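Local coordinates for protein export chaperone SatS (Mycobacterium tuberculosis H37Rv, PDB 6DNM) that acts as a chaperone for the SecA2 protein export pathway, and is represented here by its C-terminal domain, built of helices and small beta sheets, at residues Ile42-Asn47 / Arg57-Tyr62; Asp107-Pro112 / Ala171-Trp176; Glu125-Ile130 / Glu177-Phe182; Ile130-Tyr133 / Val139-Ala142. All blocks are in the same frame, centred on the assembly; numbering follows the deposited sequence.

Contact 1 (Ile42-Asn47 / Arg57-Tyr62); sequences IFLGRN and RALARY
L44 packs on two residues of helix 56-63: its CD2 reaches L59, and both of its methyls lie near CE2 of Y62. This is a contact between the break separating two strands and a helix, within the mixed alpha/beta C-terminal domain. L44 occupies the short break between strands 40-43 and 45-46, and its CA is 10.2 Å from that of L59, so side chains alone bridge the gap.

The aliphatic part is the closer. L44 CD2 comes to 3.7 Å from L59 CD1, the two leucines meeting at a slant. In L44 the CG stands trans to the backbone N (chi1 -179°), which extends the isobutyl group toward the helix and brings both methyls to its surface.

The aromatic part is looser: L44 and the Y62 side chain run past one another in opposite senses, and the methyls approach the ring obliquely. H67 stacks on the ring and F53 meets it with its plane at about 55°, while H69 touches both L44 and Y62. No hydrogen bond crosses between 42-47 and 57-62, and the buried surface is a modest 135 Å². On the ring the nearest atom is CE2 of Y62, 4.1 Å from L44 CD1.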
loop_
_atom_site.group_PDB
_atom_site.type_symbol
_atom_site.label_atom_id
_atom_site.label_comp_id
_atom_site.label_asym_id
_atom_site.label_seq_id
_atom_site.Cartn_x
_atom_site.Cartn_y
_atom_site.Cartn_z
ATOM N N ILE A 42 9.540 -3.389 2.779
ATOM C CA ILE A 42 9.483 -4.792 2.377
ATOM C C ILE A 42 8.065 -5.285 2.627
ATOM O O ILE A 42 7.533 -5.124 3.732
ATOM C CB ILE A 42 10.503 -5.687 3.115
ATOM C CG1 ILE A 42 11.906 -5.066 3.120
ATOM C CG2 ILE A 42 10.549 -7.056 2.463
ATOM C CD1 ILE A 42 12.963 -5.956 3.749
ATOM N N PHE A 43 7.450 -5.871 1.606
ATOM C CA PHE A 43 6.104 -6.412 1.725
ATOM C C PHE A 43 6.161 -7.931 1.806
ATOM O O PHE A 43 7.153 -8.566 1.446
ATOM C CB PHE A 43 5.248 -6.035 0.510
ATOM C CG PHE A 43 4.880 -4.578 0.433
ATOM C CD1 PHE A 43 3.637 -4.138 0.863
ATOM C CD2 PHE A 43 5.749 -3.655 -0.131
ATOM C CE1 PHE A 43 3.286 -2.809 0.762
ATOM C CE2 PHE A 43 5.395 -2.317 -0.236
ATOM C CZ PHE A 43 4.163 -1.898 0.211
ATOM N N LEU A 44 5.072 -8.512 2.287
ATOM C CA LEU A 44 4.853 -9.942 2.147
ATOM C C LEU A 44 4.733 -10.241 0.659
ATOM O O LEU A 44 3.724 -9.914 0.030
ATOM C CB LEU A 44 3.582 -10.325 2.898
ATOM C CG LEU A 44 3.208 -11.800 2.886
ATOM C CD1 LEU A 44 4.259 -12.612 3.667
ATOM C CD2 LEU A 44 1.804 -11.995 3.474
ATOM N N GLY A 45 5.772 -10.822 0.082
ATOM C CA GLY A 45 5.819 -11.004 -1.354
ATOM C C GLY A 45 7.172 -11.537 -1.758
ATOM O O GLY A 45 8.025 -11.834 -0.918
ATOM N N ARG A 46 7.353 -11.652 -3.071
ATOM C CA ARG A 46 8.613 -12.124 -3.623
ATOM C C ARG A 46 8.772 -11.544 -5.016
ATOM O O ARG A 46 7.784 -11.263 -5.699
ATOM C CB ARG A 46 8.656 -13.658 -3.704
ATOM C CG ARG A 46 7.510 -14.246 -4.526
ATOM C CD ARG A 46 7.200 -15.693 -4.151
ATOM N NE ARG A 46 6.281 -16.318 -5.101
ATOM C CZ ARG A 46 4.965 -16.415 -4.925
ATOM N NH1 ARG A 46 4.212 -17.001 -5.846
ATOM N NH2 ARG A 46 4.400 -15.927 -3.829
ATOM N N ASN A 47 10.027 -11.352 -5.422
ATOM C CA ASN A 47 10.354 -10.902 -6.777
ATOM C C ASN A 47 9.621 -9.611 -7.149
ATOM O O ASN A 47 9.125 -9.450 -8.267
ATOM C CB ASN A 47 10.116 -12.011 -7.804
ATOM C CG ASN A 47 10.848 -13.294 -7.448
ATOM O OD1 ASN A 47 12.011 -13.260 -7.056
ATOM N ND2 ASN A 47 10.166 -14.430 -7.575
ATOM N N ARG A 57 -8.720 -13.814 7.402
ATOM C CA ARG A 57 -8.613 -15.258 7.601
ATOM C C ARG A 57 -7.702 -15.892 6.556
ATOM O O ARG A 57 -6.889 -16.766 6.878
ATOM C CB ARG A 57 -9.997 -15.910 7.571
ATOM C CG ARG A 57 -9.979 -17.417 7.827
ATOM C CD ARG A 57 -11.369 -17.974 8.148
ATOM N NE ARG A 57 -12.096 -18.381 6.945
ATOM C CZ ARG A 57 -13.302 -18.942 6.958
ATOM N NH1 ARG A 57 -13.918 -19.168 8.113
ATOM N NH2 ARG A 57 -13.895 -19.284 5.818
ATOM N N ALA A 58 -7.828 -15.464 5.298
ATOM C CA ALA A 58 -6.979 -16.012 4.250
ATOM C C ALA A 58 -5.515 -15.691 4.521
ATOM O O ALA A 58 -4.643 -16.548 4.347
ATOM C CB ALA A 58 -7.425 -15.474 2.889
ATOM N N LEU A 59 -5.231 -14.455 4.946
ATOM C CA LEU A 59 -3.869 -14.074 5.308
ATOM C C LEU A 59 -3.348 -14.926 6.461
ATOM O O LEU A 59 -2.224 -15.438 6.413
ATOM C CB LEU A 59 -3.849 -12.582 5.656
ATOM C CG LEU A 59 -2.543 -11.985 6.204
ATOM C CD1 LEU A 59 -1.342 -12.316 5.318
ATOM C CD2 LEU A 59 -2.680 -10.469 6.417
ATOM N N ALA A 60 -4.163 -15.113 7.502
ATOM C CA ALA A 60 -3.740 -15.928 8.637
ATOM C C ALA A 60 -3.467 -17.371 8.222
ATOM O O ALA A 60 -2.519 -17.995 8.719
ATOM C CB ALA A 60 -4.792 -15.866 9.744
ATOM N N ARG A 61 -4.282 -17.921 7.312
ATOM C CA ARG A 61 -4.045 -19.282 6.828
ATOM C C ARG A 61 -2.708 -19.380 6.111
ATOM O O ARG A 61 -1.959 -20.347 6.297
ATOM C CB ARG A 61 -5.151 -19.695 5.860
ATOM C CG ARG A 61 -6.447 -20.049 6.514
ATOM C CD ARG A 61 -6.361 -21.380 7.168
ATOM N NE ARG A 61 -7.640 -21.723 7.769
ATOM C CZ ARG A 61 -7.762 -22.318 8.946
ATOM N NH1 ARG A 61 -6.677 -22.624 9.642
ATOM N NH2 ARG A 61 -8.963 -22.595 9.422
ATOM N N TYR A 62 -2.408 -18.393 5.267
ATOM C CA TYR A 62 -1.136 -18.372 4.562
ATOM C C TYR A 62 0.029 -18.309 5.542
ATOM O O TYR A 62 1.025 -19.030 5.386
ATOM C CB TYR A 62 -1.120 -17.168 3.620
ATOM C CG TYR A 62 0.162 -16.996 2.841
ATOM C CD1 TYR A 62 0.331 -17.602 1.603
ATOM C CD2 TYR A 62 1.200 -16.208 3.336
ATOM C CE1 TYR A 62 1.502 -17.440 0.883
ATOM C CE2 TYR A 62 2.379 -16.046 2.629
ATOM C CZ TYR A 62 2.526 -16.661 1.399
ATOM O OH TYR A 62 3.701 -16.497 0.692
#

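Contact 2 (Asp107-Pro112 / Ala171-Trp176); sequences DFADGP and AAVREW
F108 packs against W176 and A109 against V173 where the C-terminal part of helix 104-110 meets helix 170-185, a helix-helix contact at one end of the domain. The backbones come close here, with the CA atoms of A109 and V173 only 5.9 Å apart.

The buried part is aromatic. One edge of the phenyl ring, through CD2 and CE2, is set over a face of the indole; F108 CE2 lies 3.6 Å from W176 CD2, off centre toward the rim. The ring planes are inclined at 55° and the centroids are 5.2 Å apart, an oblique pairing. For W176, CG lies trans to the backbone N (chi1 173°), which carries the indole toward the phenyl ring. L120 and L152 pack on F108, and L127 on W176, so residues of neighbouring helices pack on the pair.

The side nearer solvent is more exposed but equally close. V173 is partly exposed and A109 exposed, and V173 CG2 rests on the helix backbone, 3.5 Å from A109 CA. The same methyl touches F108, 4.1 Å from its CB, and so joins the two halves. Beyond A109 the chain turns away: G111 leaves the helical conformation with a positive phi of 100°. No hydrogen bond joins the segments. At the outer edge, A109 CB is 3.7 Å from V173 CG2.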
loop_
_atom_site.group_PDB
_atom_site.type_symbol
_atom_site.label_atom_id
_atom_site.label_comp_id
_atom_site.label_asym_id
_atom_site.label_seq_id
_atom_site.Cartn_x
_atom_site.Cartn_y
_atom_site.Cartn_z
ATOM N N ASP A 107 -12.131 11.226 -9.428
ATOM C CA ASP A 107 -11.926 12.535 -8.815
ATOM C C ASP A 107 -10.924 13.379 -9.597
ATOM O O ASP A 107 -11.126 14.587 -9.763
ATOM C CB ASP A 107 -11.499 12.383 -7.358
ATOM C CG ASP A 107 -12.585 11.768 -6.502
ATOM O OD1 ASP A 107 -13.766 11.868 -6.894
ATOM O OD2 ASP A 107 -12.268 11.179 -5.441
ATOM N N PHE A 108 -9.827 12.775 -10.065
ATOM C CA PHE A 108 -8.858 13.527 -10.862
ATOM C C PHE A 108 -9.517 14.145 -12.088
ATOM O O PHE A 108 -9.161 15.257 -12.499
ATOM C CB PHE A 108 -7.699 12.623 -11.289
ATOM C CG PHE A 108 -6.721 12.312 -10.185
ATOM C CD1 PHE A 108 -6.185 13.322 -9.397
ATOM C CD2 PHE A 108 -6.324 11.010 -9.950
ATOM C CE1 PHE A 108 -5.282 13.027 -8.374
ATOM C CE2 PHE A 108 -5.422 10.713 -8.948
ATOM C CZ PHE A 108 -4.901 11.723 -8.157
ATOM N N ALA A 109 -10.489 13.442 -12.680
ATOM C CA ALA A 109 -11.164 13.954 -13.867
ATOM C C ALA A 109 -11.953 15.221 -13.579
ATOM O O ALA A 109 -12.181 16.016 -14.499
ATOM C CB ALA A 109 -12.081 12.881 -14.460
ATOM N N ASP A 110 -12.368 15.424 -12.331
ATOM C CA ASP A 110 -13.100 16.616 -11.925
ATOM C C ASP A 110 -12.197 17.704 -11.356
ATOM O O ASP A 110 -12.685 18.786 -11.014
ATOM C CB ASP A 110 -14.178 16.250 -10.903
ATOM C CG ASP A 110 -15.319 15.467 -11.514
ATOM O OD1 ASP A 110 -15.602 15.667 -12.715
ATOM O OD2 ASP A 110 -15.932 14.657 -10.789
ATOM N N GLY A 111 -10.897 17.448 -11.246
ATOM C CA GLY A 111 -9.966 18.458 -10.818
ATOM C C GLY A 111 -9.570 18.345 -9.365
ATOM O O GLY A 111 -10.101 17.526 -8.600
ATOM N N PRO A 112 -8.625 19.190 -8.954
ATOM C CA PRO A 112 -8.073 19.067 -7.596
ATOM C C PRO A 112 -9.111 19.193 -6.499
ATOM O O PRO A 112 -8.982 18.526 -5.468
ATOM C CB PRO A 112 -7.023 20.187 -7.527
ATOM C CG PRO A 112 -7.359 21.113 -8.651
ATOM C CD PRO A 112 -8.015 20.293 -9.715
ATOM N N ALA A 171 -5.203 14.674 -19.167
ATOM C CA ALA A 171 -3.841 14.148 -19.153
ATOM C C ALA A 171 -3.521 13.504 -17.808
ATOM O O ALA A 171 -2.993 12.384 -17.751
ATOM C CB ALA A 171 -2.851 15.256 -19.487
ATOM N N ALA A 172 -3.867 14.185 -16.709
ATOM C CA ALA A 172 -3.624 13.619 -15.386
ATOM C C ALA A 172 -4.377 12.305 -15.204
ATOM O O ALA A 172 -3.843 11.355 -14.622
ATOM C CB ALA A 172 -4.020 14.626 -14.309
ATOM N N VAL A 173 -5.611 12.229 -15.716
ATOM C CA VAL A 173 -6.399 10.998 -15.630
ATOM C C VAL A 173 -5.703 9.854 -16.356
ATOM O O VAL A 173 -5.587 8.739 -15.827
ATOM C CB VAL A 173 -7.813 11.238 -16.184
ATOM C CG1 VAL A 173 -8.553 9.907 -16.380
ATOM C CG2 VAL A 173 -8.560 12.158 -15.260
ATOM N N ARG A 174 -5.266 10.103 -17.594
ATOM C CA ARG A 174 -4.559 9.086 -18.364
ATOM C C ARG A 174 -3.330 8.595 -17.614
ATOM O O ARG A 174 -3.070 7.386 -17.550
ATOM C CB ARG A 174 -4.150 9.682 -19.710
ATOM C CG ARG A 174 -3.955 8.688 -20.834
ATOM C CD ARG A 174 -2.556 8.077 -20.840
ATOM N NE ARG A 174 -1.484 9.039 -21.088
ATOM C CZ ARG A 174 -0.299 8.994 -20.485
ATOM N NH1 ARG A 174 0.628 9.902 -20.762
ATOM N NH2 ARG A 174 -0.041 8.033 -19.605
ATOM N N GLU A 175 -2.574 9.518 -17.020
ATOM C CA GLU A 175 -1.377 9.123 -16.292
ATOM C C GLU A 175 -1.735 8.340 -15.034
ATOM O O GLU A 175 -1.069 7.351 -14.699
ATOM C CB GLU A 175 -0.522 10.359 -15.998
ATOM C CG GLU A 175 0.133 10.911 -17.278
ATOM C CD GLU A 175 0.782 12.274 -17.128
ATOM O OE1 GLU A 175 0.809 12.825 -16.012
ATOM O OE2 GLU A 175 1.291 12.798 -18.151
ATOM N N TRP A 176 -2.813 8.731 -14.349
ATOM C CA TRP A 176 -3.235 7.969 -13.177
ATOM C C TRP A 176 -3.659 6.564 -13.569
ATOM O O TRP A 176 -3.331 5.592 -12.878
ATOM C CB TRP A 176 -4.383 8.662 -12.447
ATOM C CG TRP A 176 -4.896 7.781 -11.358
ATOM C CD1 TRP A 176 -6.016 7.000 -11.392
ATOM C CD2 TRP A 176 -4.274 7.539 -10.095
ATOM N NE1 TRP A 176 -6.139 6.298 -10.217
ATOM C CE2 TRP A 176 -5.081 6.611 -9.404
ATOM C CE3 TRP A 176 -3.121 8.026 -9.474
ATOM C CZ2 TRP A 176 -4.773 6.169 -8.126
ATOM C CZ3 TRP A 176 -2.818 7.584 -8.210
ATOM C CH2 TRP A 176 -3.637 6.664 -7.548
#

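Contact 3 (Glu125-Ile130 / Glu177-Phe182); sequences ELLRDI and EKLERF
L179 meets L127, and F182 meets I130, where helix 170-185 packs against helix 117-134 in a buried helix-helix interface near the centre of the domain. The spacing is wide, the nearest CA atoms (L127 and L179) being 9.0 Å apart. The two segments bury 120 Å² between them, with no hydrogen bond across.

Along 177-182, L179 is the first residue to touch. Its CG is trans to the backbone N (chi1 -172°), and although its CB does not head for the other helix, the CD2 branch curls round to end 4.0 Å from L127 CD1. The two leucines pass at an angle, methyl to methyl. L127 comes to this meeting with its CB directed at helix 170-185, where W176 and V183 also touch it, one on the N-terminal and one on the C-terminal side of L179 in sequence. V139 lies on both leucines, so helix 138-142 also packs on them.

One turn after L179, F182 completes the contact. Its ring meets I130 obliquely, while A138 and V139 pack on it as well. I130 also touches V183 and, toward the sheet, F43 of strand 40-43. This second pairing is looser than the first, as the CA separation of 9.8 Å between I130 and F182 also indicates: I130 CG2 stands 4.5 Å from F182 CE2.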
loop_
_atom_site.group_PDB
_atom_site.type_symbol
_atom_site.label_atom_id
_atom_site.label_comp_id
_atom_site.label_asym_id
_atom_site.label_seq_id
_atom_site.Cartn_x
_atom_site.Cartn_y
_atom_site.Cartn_z
ATOM N N GLU A 125 1.656 7.610 -0.178
ATOM C CA GLU A 125 2.528 6.857 0.717
ATOM C C GLU A 125 2.626 5.393 0.286
ATOM O O GLU A 125 3.726 4.849 0.144
ATOM C CB GLU A 125 2.006 6.983 2.146
ATOM C CG GLU A 125 2.745 6.157 3.164
ATOM C CD GLU A 125 2.181 6.355 4.555
ATOM O OE1 GLU A 125 2.245 7.494 5.071
ATOM O OE2 GLU A 125 1.673 5.374 5.130
ATOM N N LEU A 126 1.485 4.752 0.020
ATOM C CA LEU A 126 1.517 3.360 -0.433
ATOM C C LEU A 126 2.191 3.236 -1.792
ATOM O O LEU A 126 3.003 2.331 -2.008
ATOM C CB LEU A 126 0.096 2.803 -0.520
ATOM C CG LEU A 126 0.005 1.402 -1.134
ATOM C CD1 LEU A 126 0.610 0.335 -0.219
ATOM C CD2 LEU A 126 -1.439 1.080 -1.472
ATOM N N LEU A 127 1.852 4.128 -2.724
ATOM C CA LEU A 127 2.409 4.049 -4.073
ATOM C C LEU A 127 3.930 4.124 -4.050
ATOM O O LEU A 127 4.610 3.349 -4.732
ATOM C CB LEU A 127 1.856 5.189 -4.920
ATOM C CG LEU A 127 0.382 5.123 -5.278
ATOM C CD1 LEU A 127 -0.023 6.349 -6.067
ATOM C CD2 LEU A 127 0.161 3.896 -6.072
ATOM N N ARG A 128 4.484 5.067 -3.283
ATOM C CA ARG A 128 5.937 5.180 -3.199
ATOM C C ARG A 128 6.543 3.916 -2.610
ATOM O O ARG A 128 7.589 3.446 -3.076
ATOM C CB ARG A 128 6.324 6.396 -2.359
ATOM C CG ARG A 128 5.831 7.711 -2.909
ATOM C CD ARG A 128 6.941 8.462 -3.554
ATOM N NE ARG A 128 6.551 9.831 -3.866
ATOM C CZ ARG A 128 7.029 10.511 -4.898
ATOM N NH1 ARG A 128 7.904 9.935 -5.718
ATOM N NH2 ARG A 128 6.634 11.757 -5.109
ATOM N N ASP A 129 5.894 3.342 -1.590
ATOM C CA ASP A 129 6.394 2.098 -1.007
ATOM C C ASP A 129 6.356 0.963 -2.023
ATOM O O ASP A 129 7.293 0.163 -2.099
ATOM C CB ASP A 129 5.557 1.721 0.214
ATOM C CG ASP A 129 5.936 2.497 1.463
ATOM O OD1 ASP A 129 6.943 3.228 1.452
ATOM O OD2 ASP A 129 5.214 2.355 2.471
ATOM N N ILE A 130 5.279 0.868 -2.807
ATOM C CA ILE A 130 5.194 -0.187 -3.818
ATOM C C ILE A 130 6.261 0.014 -4.882
ATOM O O ILE A 130 6.916 -0.942 -5.315
ATOM C CB ILE A 130 3.787 -0.236 -4.441
ATOM C CG1 ILE A 130 2.752 -0.676 -3.408
ATOM C CG2 ILE A 130 3.765 -1.161 -5.661
ATOM C CD1 ILE A 130 1.349 -0.769 -3.996
ATOM N N GLU A 177 -4.414 6.438 -14.665
ATOM C CA GLU A 177 -4.857 5.118 -15.103
ATOM C C GLU A 177 -3.672 4.204 -15.375
ATOM O O GLU A 177 -3.703 3.021 -15.020
ATOM C CB GLU A 177 -5.745 5.247 -16.338
ATOM C CG GLU A 177 -7.119 5.785 -16.005
ATOM C CD GLU A 177 -7.958 6.101 -17.224
ATOM O OE1 GLU A 177 -7.387 6.316 -18.312
ATOM O OE2 GLU A 177 -9.194 6.129 -17.081
ATOM N N LYS A 178 -2.618 4.742 -15.989
ATOM C CA LYS A 178 -1.418 3.952 -16.244
ATOM C C LYS A 178 -0.752 3.555 -14.935
ATOM O O LYS A 178 -0.294 2.418 -14.775
ATOM C CB LYS A 178 -0.458 4.760 -17.121
ATOM C CG LYS A 178 0.651 3.959 -17.757
ATOM C CD LYS A 178 1.014 4.556 -19.111
ATOM C CE LYS A 178 2.174 3.821 -19.775
ATOM N NZ LYS A 178 1.904 2.371 -20.002
ATOM N N LEU A 179 -0.716 4.477 -13.977
ATOM C CA LEU A 179 -0.111 4.183 -12.687
ATOM C C LEU A 179 -0.910 3.131 -11.925
ATOM O O LEU A 179 -0.327 2.226 -11.312
ATOM C CB LEU A 179 0.035 5.480 -11.896
ATOM C CG LEU A 179 0.813 5.426 -10.585
ATOM C CD1 LEU A 179 2.220 4.874 -10.804
ATOM C CD2 LEU A 179 0.859 6.801 -9.961
ATOM N N GLU A 180 -2.246 3.214 -11.965
ATOM C CA GLU A 180 -3.052 2.208 -11.283
ATOM C C GLU A 180 -2.893 0.834 -11.929
ATOM O O GLU A 180 -2.896 -0.179 -11.219
ATOM C CB GLU A 180 -4.524 2.640 -11.182
ATOM C CG GLU A 180 -5.326 1.738 -10.237
ATOM C CD GLU A 180 -6.654 2.324 -9.753
ATOM O OE1 GLU A 180 -7.088 3.398 -10.233
ATOM O OE2 GLU A 180 -7.267 1.679 -8.874
ATOM N N ARG A 181 -2.714 0.780 -13.257
ATOM C CA ARG A 181 -2.414 -0.494 -13.910
ATOM C C ARG A 181 -1.080 -1.051 -13.433
ATOM O O ARG A 181 -0.948 -2.262 -13.211
ATOM C CB ARG A 181 -2.406 -0.327 -15.432
ATOM C CG ARG A 181 -3.785 -0.213 -16.064
ATOM C CD ARG A 181 -3.708 -0.373 -17.584
ATOM N NE ARG A 181 -2.972 0.713 -18.237
ATOM C CZ ARG A 181 -3.507 1.868 -18.624
ATOM N NH1 ARG A 181 -4.797 2.113 -18.426
ATOM N NH2 ARG A 181 -2.751 2.783 -19.219
ATOM N N PHE A 182 -0.081 -0.181 -13.255
ATOM C CA PHE A 182 1.192 -0.635 -12.700
ATOM C C PHE A 182 1.001 -1.227 -11.309
ATOM O O PHE A 182 1.509 -2.312 -11.003
ATOM C CB PHE A 182 2.206 0.510 -12.654
ATOM C CG PHE A 182 3.429 0.179 -11.851
ATOM C CD1 PHE A 182 4.406 -0.652 -12.376
ATOM C CD2 PHE A 182 3.571 0.642 -10.550
ATOM C CE1 PHE A 182 5.521 -0.991 -11.630
ATOM C CE2 PHE A 182 4.685 0.315 -9.800
ATOM C CZ PHE A 182 5.661 -0.510 -10.341
#

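Contact 4 (Ile130-Tyr133 / Val139-Ala142); sequences IGDY and VDKA
The backbone of helix 117-134 comes within 5.5 Å of the start of helix 138-142, measured between the CA atoms of G131 and V139, in an alpha-alpha hairpin of two consecutive helices joined by a three-residue link. G131 and V139 form its inner, buried half. With no side chain at G131, V139 faces bare helix backbone. The isopropyl group lies with CG2 trans to its own carbonyl carbon, and that methyl settles on the glycine, 4.1 Å from V139 CG2 to G131 CA. I130, just before the glycine, turns the end of its side chain away from 139-142 and touches I50 of strand 49-52.

The outer half is polar and exposed. D132 and D140 bring their carboxylates near one another, D132 OD1 lying 4.4 Å from D140 OD2, a spacing that would probably be unfavourable between two bare negative charges. The approach may be eased by a salt bridge from R128 NH1 to D140 OD1 and by a water placed between the acids. This water lies within hydrogen-bonding distance of both carboxylates and is placed to donate to either, though it has more acceptors in reach than protons. By distance it sits slightly nearer the second helix: the water oxygen is 3.1 Å from D132 OD1 and 2.8 Å from D140 OD1.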
loop_
_atom_site.group_PDB
_atom_site.type_symbol
_atom_site.label_atom_id
_atom_site.label_comp_id
_atom_site.label_asym_id
_atom_site.label_seq_id
_atom_site.Cartn_x
_atom_site.Cartn_y
_atom_site.Cartn_z
ATOM N N ILE A 130 5.279 0.868 -2.807
ATOM C CA ILE A 130 5.194 -0.187 -3.818
ATOM C C ILE A 130 6.261 0.014 -4.882
ATOM O O ILE A 130 6.916 -0.942 -5.315
ATOM C CB ILE A 130 3.787 -0.236 -4.441
ATOM C CG1 ILE A 130 2.752 -0.676 -3.408
ATOM C CG2 ILE A 130 3.765 -1.161 -5.661
ATOM C CD1 ILE A 130 1.349 -0.769 -3.996
ATOM N N GLY A 131 6.445 1.255 -5.336
ATOM C CA GLY A 131 7.487 1.516 -6.313
ATOM C C GLY A 131 8.866 1.157 -5.797
ATOM O O GLY A 131 9.669 0.551 -6.511
ATOM N N ASP A 132 9.150 1.503 -4.539
ATOM C CA ASP A 132 10.455 1.187 -3.971
ATOM C C ASP A 132 10.641 -0.321 -3.844
ATOM O O ASP A 132 11.693 -0.859 -4.210
ATOM C CB ASP A 132 10.601 1.853 -2.600
ATOM C CG ASP A 132 10.702 3.372 -2.683
ATOM O OD1 ASP A 132 10.747 3.932 -3.801
ATOM O OD2 ASP A 132 10.730 4.013 -1.612
ATOM N N TYR A 133 9.624 -1.016 -3.335
ATOM C CA TYR A 133 9.721 -2.461 -3.148
ATOM C C TYR A 133 9.857 -3.185 -4.481
ATOM O O TYR A 133 10.600 -4.167 -4.592
ATOM C CB TYR A 133 8.487 -2.965 -2.395
ATOM C CG TYR A 133 8.408 -4.478 -2.319
ATOM C CD1 TYR A 133 9.306 -5.203 -1.542
ATOM C CD2 TYR A 133 7.454 -5.180 -3.043
ATOM C CE1 TYR A 133 9.236 -6.588 -1.476
ATOM C CE2 TYR A 133 7.368 -6.558 -2.977
ATOM C CZ TYR A 133 8.269 -7.260 -2.198
ATOM O OH TYR A 133 8.179 -8.635 -2.139
ATOM N N VAL A 139 6.431 4.727 -10.368
ATOM C CA VAL A 139 5.771 5.677 -9.472
ATOM C C VAL A 139 6.556 6.981 -9.401
ATOM O O VAL A 139 5.989 8.070 -9.545
ATOM C CB VAL A 139 5.554 5.071 -8.073
ATOM C CG1 VAL A 139 4.925 6.113 -7.146
ATOM C CG2 VAL A 139 4.675 3.828 -8.142
ATOM N N ASP A 140 7.867 6.895 -9.162
ATOM C CA ASP A 140 8.671 8.110 -9.078
ATOM C C ASP A 140 8.539 8.944 -10.346
ATOM O O ASP A 140 8.420 10.170 -10.282
ATOM C CB ASP A 140 10.137 7.767 -8.823
ATOM C CG ASP A 140 10.367 7.152 -7.459
ATOM O OD1 ASP A 140 9.476 7.260 -6.580
ATOM O OD2 ASP A 140 11.451 6.566 -7.269
ATOM N N LYS A 141 8.536 8.295 -11.508
ATOM C CA LYS A 141 8.429 9.045 -12.753
ATOM C C LYS A 141 7.062 9.703 -12.876
ATOM O O LYS A 141 6.956 10.873 -13.265
ATOM C CB LYS A 141 8.684 8.116 -13.935
ATOM C CG LYS A 141 10.136 7.746 -14.118
ATOM C CD LYS A 141 10.290 6.746 -15.251
ATOM C CE LYS A 141 10.822 7.394 -16.514
ATOM N NZ LYS A 141 11.723 6.458 -17.251
ATOM N N ALA A 142 5.999 8.958 -12.579
ATOM C CA ALA A 142 4.654 9.490 -12.773
ATOM C C ALA A 142 4.379 10.672 -11.856
ATOM O O ALA A 142 3.612 11.576 -12.215
ATOM C CB ALA A 142 3.614 8.395 -12.536
HETATM O O HOH W 1 8.534 4.778 -5.800
#

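Overall arrangement
From the N terminus, contact 1 closes first, a short loop of nine residues that ties the strand region 40-46 to helix 56-63, before any other contact opens. Contact 2 then opens at helix 104-110 and contact 3 at helix 117-134; contact 2 closes at 171-176 before contact 3 does at 177-182, so they cross along the chain. Contact 4 starts from the same helix as contact 3, shares I130 with it, and closes at once on helix 138-142, nested inside the loop of contact 2. F43 and Y133 link the strands of contact 1 to contacts 3 and 4. Contacts 1 and 2 lie on opposite sides of the chain's centre, their own centres 32 Å apart.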